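Local coordinates for protein aldehyde dehydrogenase (Burkholderia vietnamiensis, PDB 5KF0) that probably oxidises aldehydes to carboxylic acids with a nicotinamide cofactor, and binds NADPH in this crystal, at residues A[100-105]-A[325-331]; A[274-278]-A[308-313]. One frame throughout, in Å; residues are numbered along the deposited sequence.

Contact 1: A[100-105]-A[325-331]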
# COMPACT_ATOMS: atom_id res chain seq x y z
N GLY A 100 -26.61 -10.45 30.85
CA GLY A 100 -27.02 -11.84 31.02
C GLY A 100 -26.19 -12.80 30.20
O GLY A 100 -26.66 -13.88 29.85
N LYS A 101 -24.95 -12.43 29.91
CA LYS A 101 -24.09 -13.19 29.00
C LYS A 101 -23.34 -14.27 29.76
O LYS A 101 -22.69 -13.97 30.77
CB LYS A 101 -23.11 -12.24 28.29
CG LYS A 101 -22.18 -12.90 27.28
CD LYS A 101 -21.42 -11.80 26.50
CE LYS A 101 -20.53 -12.38 25.40
NZ LYS A 101 -20.48 -11.42 24.23
N PRO A 102 -23.41 -15.53 29.33
CA PRO A 102 -22.70 -16.61 30.03
C PRO A 102 -21.26 -16.23 30.35
O PRO A 102 -20.55 -15.64 29.53
CB PRO A 102 -22.77 -17.77 29.04
CG PRO A 102 -24.11 -17.55 28.37
CD PRO A 102 -24.21 -16.04 28.20
N ILE A 103 -20.83 -16.55 31.58
CA ILE A 103 -19.57 -16.00 32.09
C ILE A 103 -18.39 -16.40 31.21
O ILE A 103 -17.47 -15.60 30.98
CB ILE A 103 -19.37 -16.40 33.57
CG1 ILE A 103 -18.09 -15.74 34.11
CG2 ILE A 103 -19.35 -17.93 33.77
CD1 ILE A 103 -18.15 -14.21 34.12
N ASN A 104 -18.40 -17.63 30.67
CA ASN A 104 -17.34 -18.04 29.75
C ASN A 104 -17.26 -17.10 28.55
O ASN A 104 -16.16 -16.74 28.10
CB ASN A 104 -17.58 -19.46 29.25
CG ASN A 104 -17.37 -20.51 30.31
OD1 ASN A 104 -16.58 -20.32 31.24
ND2 ASN A 104 -18.07 -21.63 30.18
N ASP A 105 -18.41 -16.74 28.00
CA ASP A 105 -18.42 -15.88 26.82
C ASP A 105 -18.19 -14.42 27.18
O ASP A 105 -17.63 -13.66 26.38
CB ASP A 105 -19.74 -16.06 26.08
CG ASP A 105 -19.94 -17.50 25.63
OD1 ASP A 105 -19.10 -17.98 24.84
OD2 ASP A 105 -20.89 -18.15 26.07
N PRO A 325 -26.36 -17.48 33.78
CA PRO A 325 -25.10 -17.17 33.08
C PRO A 325 -23.89 -17.12 34.00
O PRO A 325 -22.76 -17.20 33.50
CB PRO A 325 -25.39 -15.81 32.43
CG PRO A 325 -26.49 -15.22 33.25
CD PRO A 325 -27.34 -16.38 33.69
N LYS A 326 -24.09 -17.04 35.32
CA LYS A 326 -22.98 -17.11 36.26
C LYS A 326 -22.41 -18.51 36.37
O LYS A 326 -21.29 -18.69 36.87
CB LYS A 326 -23.42 -16.60 37.63
CG LYS A 326 -23.91 -15.16 37.59
CD LYS A 326 -24.43 -14.70 38.95
CE LYS A 326 -25.95 -14.57 38.93
NZ LYS A 326 -26.44 -13.57 37.93
N ASP A 327 -23.15 -19.52 35.94
CA ASP A 327 -22.70 -20.90 35.98
C ASP A 327 -21.74 -21.13 34.81
O ASP A 327 -22.12 -20.88 33.66
CB ASP A 327 -23.91 -21.81 35.91
CG ASP A 327 -23.58 -23.29 36.01
OD1 ASP A 327 -22.41 -23.69 35.92
OD2 ASP A 327 -24.53 -24.07 36.18
N PRO A 328 -20.49 -21.54 35.05
CA PRO A 328 -19.56 -21.74 33.93
C PRO A 328 -19.97 -22.87 33.00
O PRO A 328 -19.38 -22.98 31.91
CB PRO A 328 -18.22 -22.04 34.62
CG PRO A 328 -18.61 -22.57 35.97
CD PRO A 328 -19.84 -21.78 36.35
N SER A 329 -20.94 -23.70 33.37
CA SER A 329 -21.43 -24.72 32.45
C SER A 329 -22.57 -24.21 31.56
O SER A 329 -22.98 -24.93 30.64
CB SER A 329 -21.89 -25.97 33.21
OG SER A 329 -23.07 -25.73 33.96
N THR A 330 -23.07 -23.00 31.80
CA THR A 330 -24.16 -22.49 30.99
C THR A 330 -23.66 -22.05 29.62
O THR A 330 -22.68 -21.31 29.52
CB THR A 330 -24.84 -21.31 31.69
OG1 THR A 330 -25.53 -21.82 32.83
CG2 THR A 330 -25.83 -20.62 30.74
N PHE A 331 -24.32 -22.52 28.57
CA PHE A 331 -24.09 -21.99 27.23
C PHE A 331 -25.23 -21.11 26.75
O PHE A 331 -24.97 -20.12 26.07
CB PHE A 331 -23.87 -23.14 26.24
CG PHE A 331 -23.31 -22.70 24.91
CD1 PHE A 331 -22.02 -22.20 24.82
CD2 PHE A 331 -24.08 -22.76 23.77
CE1 PHE A 331 -21.50 -21.79 23.60
CE2 PHE A 331 -23.57 -22.35 22.55
CZ PHE A 331 -22.28 -21.87 22.46
O HOH W 1 -20.77 -19.73 31.18
O HOH W 2 -20.47 -20.75 27.61
O HOH W 3 -22.97 -18.67 24.86
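Pro325 packs on Gly100 and Pro102, in the loop before helix 103-123, and here the contact is tight. Its ring carbon CB lies 3.5 Å from Gly100 O and also meets Lys101 O. Pro325 O accepts a 2.8 Å hydrogen bond from Ile103 N, the donor tilted 18° from the carbonyl plane. Pro102 CA adds a C-H...O contact of 3.5 Å to the same oxygen. With Ile103 CG1 anti to the backbone N (chi1 -176°), the CG2 branch is put against the loop, 3.7 Å from Lys326 O and 3.8 Å from Pro328 CA, and the rest of the side chain leads away. Cys96 of helix 88-99 touches both Ile103 and Pro325. Pro102 is the N-cap residue of helix 103-123, and the facing loop 327-330 is a type I beta turn that begins with an Asx turn, Asp327 OD1 accepting from Ser329 N from above its carboxylate plane. As in other aldehyde dehydrogenases, helix 103-123 probably belongs to the cofactor-binding domain and the loop to the catalytic domain, so the contact lies on the seam between them. Towards solvent, direct contacts give way to water. Asn104 ND2 reaches Pro328 O at 2.6 Å, but its N-H...O angle of 123° makes this bond weak. One water accepts from Asn104 N and donates to the carbonyls of Asp327 and Thr330. Two more link Asp105 OD2 to the loop, one through Thr330 O and the other through Phe331 O; the latter, unusually close to OD2, lies above the Phe331 ring, toward its rim.

Contact 2: A[274-278]-A[308-313]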
# COMPACT_ATOMS: atom_id res chain seq x y z
N LEU A 274 -18.03 -33.87 9.76
CA LEU A 274 -19.36 -33.44 10.20
C LEU A 274 -19.39 -33.07 11.68
O LEU A 274 -20.12 -32.15 12.06
CB LEU A 274 -20.39 -34.54 9.91
CG LEU A 274 -20.99 -34.50 8.50
CD1 LEU A 274 -22.08 -35.56 8.36
CD2 LEU A 274 -21.52 -33.11 8.16
N ASP A 275 -18.63 -33.76 12.53
CA ASP A 275 -18.64 -33.40 13.94
C ASP A 275 -18.09 -31.99 14.15
O ASP A 275 -18.61 -31.23 14.97
CB ASP A 275 -17.85 -34.41 14.78
CG ASP A 275 -18.58 -35.74 14.94
OD1 ASP A 275 -19.82 -35.77 14.78
OD2 ASP A 275 -17.91 -36.75 15.23
N TYR A 276 -17.03 -31.63 13.41
CA TYR A 276 -16.52 -30.27 13.48
C TYR A 276 -17.56 -29.27 12.99
O TYR A 276 -17.81 -28.24 13.63
CB TYR A 276 -15.24 -30.13 12.63
CG TYR A 276 -14.90 -28.69 12.30
CD1 TYR A 276 -15.12 -28.18 11.02
CD2 TYR A 276 -14.38 -27.84 13.27
CE1 TYR A 276 -14.83 -26.84 10.73
CE2 TYR A 276 -14.08 -26.52 12.99
CZ TYR A 276 -14.31 -26.02 11.71
OH TYR A 276 -14.03 -24.71 11.45
N VAL A 277 -18.19 -29.57 11.85
CA VAL A 277 -19.20 -28.68 11.28
C VAL A 277 -20.34 -28.47 12.27
O VAL A 277 -20.74 -27.34 12.55
CB VAL A 277 -19.71 -29.25 9.94
CG1 VAL A 277 -20.89 -28.43 9.42
CG2 VAL A 277 -18.54 -29.28 8.91
N VAL A 278 -20.86 -29.57 12.81
CA VAL A 278 -21.97 -29.50 13.76
C VAL A 278 -21.58 -28.69 14.99
O VAL A 278 -22.38 -27.89 15.49
CB VAL A 278 -22.43 -30.93 14.12
CG1 VAL A 278 -23.28 -30.93 15.39
CG2 VAL A 278 -23.19 -31.53 12.95
N THR A 308 -27.70 -37.23 8.11
CA THR A 308 -26.68 -37.47 9.13
C THR A 308 -26.35 -36.20 9.90
O THR A 308 -26.24 -36.22 11.13
CB THR A 308 -25.42 -38.06 8.49
OG1 THR A 308 -25.76 -39.28 7.84
CG2 THR A 308 -24.38 -38.34 9.56
N LEU A 309 -26.19 -35.08 9.19
CA LEU A 309 -25.96 -33.82 9.88
C LEU A 309 -27.13 -33.48 10.79
O LEU A 309 -26.93 -33.03 11.93
CB LEU A 309 -25.73 -32.69 8.87
CG LEU A 309 -25.38 -31.33 9.48
CD1 LEU A 309 -24.42 -30.56 8.58
CD2 LEU A 309 -26.63 -30.49 9.73
N ARG A 310 -28.36 -33.68 10.31
CA ARG A 310 -29.53 -33.37 11.13
C ARG A 310 -29.50 -34.13 12.44
O ARG A 310 -29.70 -33.55 13.52
CB ARG A 310 -30.82 -33.67 10.36
CG ARG A 310 -32.08 -33.42 11.18
CD ARG A 310 -33.34 -33.70 10.38
NE ARG A 310 -33.46 -35.12 10.02
CZ ARG A 310 -34.31 -35.60 9.12
NH1 ARG A 310 -35.12 -34.78 8.47
NH2 ARG A 310 -34.34 -36.90 8.88
N ASP A 311 -29.25 -35.45 12.38
CA ASP A 311 -29.19 -36.25 13.61
C ASP A 311 -28.14 -35.72 14.57
O ASP A 311 -28.38 -35.59 15.78
CB ASP A 311 -28.90 -37.71 13.28
CG ASP A 311 -30.05 -38.40 12.57
OD1 ASP A 311 -31.16 -37.83 12.54
OD2 ASP A 311 -29.83 -39.52 12.06
N LYS A 312 -26.94 -35.42 14.05
CA LYS A 312 -25.87 -34.91 14.89
C LYS A 312 -26.21 -33.54 15.46
O LYS A 312 -25.93 -33.26 16.63
CB LYS A 312 -24.57 -34.84 14.08
CG LYS A 312 -23.98 -36.22 13.75
CD LYS A 312 -22.76 -36.10 12.83
CE LYS A 312 -22.10 -37.44 12.57
NZ LYS A 312 -21.35 -37.93 13.75
N LEU A 313 -26.79 -32.66 14.64
CA LEU A 313 -27.08 -31.31 15.11
C LEU A 313 -28.23 -31.31 16.13
O LEU A 313 -28.22 -30.53 17.08
CB LEU A 313 -27.39 -30.40 13.93
CG LEU A 313 -27.65 -28.94 14.28
CD1 LEU A 313 -26.46 -28.34 15.01
CD2 LEU A 313 -27.94 -28.15 13.02
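Val278 and Lys312 meet where helices 274-286 and 306-319 lie side by side against a beta sheet, a worked case of alpha/beta layering. Helix 274-286 belongs to the beta-alpha-beta crossover between the neighbouring parallel strands 263-266 and 298-302, and helix 306-319 follows the second of these. The short segments cross at -54°, their axes coming within 9.8 Å at closest approach. The interface is mostly apolar: Leu274 sends CD2 to Leu309 CD1 and CD1 to Thr308 CG2, crossing both side chains at about a right angle. Leu309 also meets Val277, and both rest on Val266 of strand 263-266. Val278 sets both methyls against the 309-313 turn. With CG1 anti to its backbone N, that branch faces Lys312 O and Leu313 CA, whereas CG2 slides past Leu309, the two side chains running in opposite directions. Lys312 can be traced outward from this core. Its CB lies 3.8 Å from Val278 CG2; the chain then runs extended, bringing CD alongside Leu274 CB at 4.1 Å and within 3.5 Å of Asp275 OD1. CE stays near the same oxygen, at 3.6 Å, and there the chain bends, chi4 being -74°. The aliphatic part of the lysine thus lies over hydrophobic neighbours while its charged end reaches the exposed Asp275. The ammonium closes a salt bridge across the two helices: Lys312 NZ meets Asp275 OD1 at 2.8 Å on the syn side, 25° out of the carboxylate plane.

Overall arrangement
The centres of contacts 1 and 2 lie 24 Å apart, and even their nearest atoms are about 9 Å apart. Along the chain the order is 100-105, 274-278, 308-313, 325-331, and both partners of contact 2 fall within the span that contact 1 brackets. Two helices connect them: helix 306-319 ends just before the loop 325-331, and Phe331 of that loop packs on Phe283 and Tyr286, farther along helix 274-286. Contact 2 lies within what is probably the catalytic domain, whereas contact 1 ties that domain to the probable cofactor-binding domain at helix 103-123. Beside contact 2, Tyr276 reaches Arg483 of a second subunit, bringing helix 274-286 to a subunit interface.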